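Local coordinates for ankyrin-repeat protein B (Legionella pneumophila, PDB 5K34) that is an F-box effector that probably exploits the host ubiquitin-proteasome system, its ankyrin-repeat domain, the part described here, probably serving to bind partner proteins, at residues A51-K56 and K87-N92. Numbering follows the deposited sequence.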
# COMPACT_ATOMS: atom_id res chain seq x y z
N ALA A 51 -0.60 3.80 -0.26
CA ALA A 51 -0.83 4.74 0.83
C ALA A 51 -0.03 4.34 2.06
O ALA A 51 0.62 5.19 2.69
CB ALA A 51 -2.31 4.84 1.15
N ALA A 52 -0.08 3.06 2.43
CA ALA A 52 0.68 2.59 3.57
C ALA A 52 2.15 2.80 3.36
O ALA A 52 2.82 3.29 4.27
CB ALA A 52 0.35 1.12 3.84
N ILE A 53 2.67 2.47 2.18
CA ILE A 53 4.10 2.67 1.92
C ILE A 53 4.48 4.14 2.09
O ILE A 53 5.43 4.47 2.81
CB ILE A 53 4.47 2.15 0.51
CG1 ILE A 53 4.38 0.63 0.49
CG2 ILE A 53 5.87 2.66 0.10
CD1 ILE A 53 4.32 0.05 -0.93
N GLU A 54 3.73 5.06 1.47
CA GLU A 54 4.17 6.46 1.54
C GLU A 54 4.03 7.02 2.93
O GLU A 54 4.76 7.97 3.28
CB GLU A 54 3.43 7.34 0.54
CG GLU A 54 1.99 7.63 0.88
CD GLU A 54 1.25 8.36 -0.23
OE1 GLU A 54 1.88 8.79 -1.23
OE2 GLU A 54 0.00 8.42 -0.15
N GLY A 55 3.15 6.49 3.78
CA GLY A 55 3.03 6.92 5.17
C GLY A 55 4.02 6.24 6.09
O GLY A 55 3.95 6.49 7.30
N LYS A 56 4.90 5.39 5.57
CA LYS A 56 5.83 4.60 6.39
C LYS A 56 5.09 3.69 7.33
O LYS A 56 5.57 3.29 8.40
CB LYS A 56 6.82 5.50 7.15
CG LYS A 56 7.59 6.46 6.25
CD LYS A 56 8.73 7.16 6.95
CE LYS A 56 8.26 7.96 8.15
NZ LYS A 56 9.45 8.73 8.68
N LYS A 87 11.48 1.59 -3.60
CA LYS A 87 12.85 1.83 -4.08
C LYS A 87 13.22 3.30 -3.97
O LYS A 87 14.36 3.61 -3.62
CB LYS A 87 13.00 1.32 -5.51
CG LYS A 87 13.18 -0.19 -5.59
CD LYS A 87 13.32 -0.60 -7.06
CE LYS A 87 13.59 -2.08 -7.21
NZ LYS A 87 15.05 -2.37 -7.11
N LYS A 88 12.28 4.19 -4.28
CA LYS A 88 12.56 5.62 -4.08
C LYS A 88 12.89 6.02 -2.62
O LYS A 88 13.78 6.82 -2.31
CB LYS A 88 11.40 6.45 -4.58
CG LYS A 88 11.32 6.57 -6.09
CD LYS A 88 10.25 7.58 -6.53
CE LYS A 88 10.55 8.95 -5.95
NZ LYS A 88 9.96 10.01 -6.84
N GLN A 89 12.13 5.43 -1.69
CA GLN A 89 12.34 5.61 -0.27
C GLN A 89 13.73 5.07 0.13
O GLN A 89 14.45 5.74 0.87
CB GLN A 89 11.25 4.89 0.55
CG GLN A 89 9.88 5.53 0.42
CD GLN A 89 8.89 4.90 1.38
OE1 GLN A 89 9.03 3.73 1.76
NE2 GLN A 89 7.89 5.66 1.77
N LEU A 90 14.06 3.89 -0.35
CA LEU A 90 15.35 3.27 -0.01
C LEU A 90 16.50 4.14 -0.47
O LEU A 90 17.54 4.17 0.23
CB LEU A 90 15.45 1.92 -0.67
CG LEU A 90 16.63 1.02 -0.27
CD1 LEU A 90 16.56 0.66 1.21
CD2 LEU A 90 16.63 -0.25 -1.13
N ALA A 91 16.35 4.86 -1.58
CA ALA A 91 17.43 5.73 -2.10
C ALA A 91 17.40 7.09 -1.46
O ALA A 91 18.35 7.88 -1.71
CB ALA A 91 17.28 5.84 -3.60
N ASN A 92 16.39 7.44 -0.68
CA ASN A 92 16.22 8.77 -0.11
C ASN A 92 17.03 8.87 1.20
O ASN A 92 16.84 8.15 2.16
CB ASN A 92 14.73 9.00 0.17
CG ASN A 92 14.42 10.39 0.72
OD1 ASN A 92 15.21 11.02 1.37
ND2 ASN A 92 13.16 10.81 0.53
O HOH W 1 7.17 8.55 1.89
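The carbonyl oxygen Ile53 O is gripped by two N-H groups, one from its own helix end and one from the side chain of Gln89 across the contact. This double grip illustrates how an ankyrin-repeat domain, a stack of helical pairs, can tie the C-terminal end of helix 48-54 to helix 82-91. Lys56, at positive phi (61°), closes helix 48-54 as a Schellman motif, and its backbone N donates to Ile53 O at 3.0 Å. The amide of Gln89 supplies the second bond, NE2 to Ile53 O at 2.9 Å, bent to 153° at the hydrogen. NE2 stands above the carbonyl plane, and Lys56 N comes in from the opposite face, so the two donors do not compete for the same side of the oxygen. Beyond CG the chain of Gln89 runs extended (chi2 -172°), which carries the amide from helix 82-91 to the end of helix 48-54. The rotation of that amide is fixed at both ends: OE1 is hydrogen-bonded to Tyr58 OH, while NE2 also donates to a water at 3.0 Å, which in turn donates to Glu54 O at 2.8 Å. The carboxylate of Glu54 turns elsewhere, forming salt bridges with Arg19 and Arg46. Phe95 and Ile103 pack against the same glutamine, and Ile53 reaches Pro82, Leu85 and Leu86 of helix 82-91, giving the polar link an apolar flank. The Ile53 methyl CG2, anti to the backbone N of Ile53, lies 3.7 Å from Gln89 OE1.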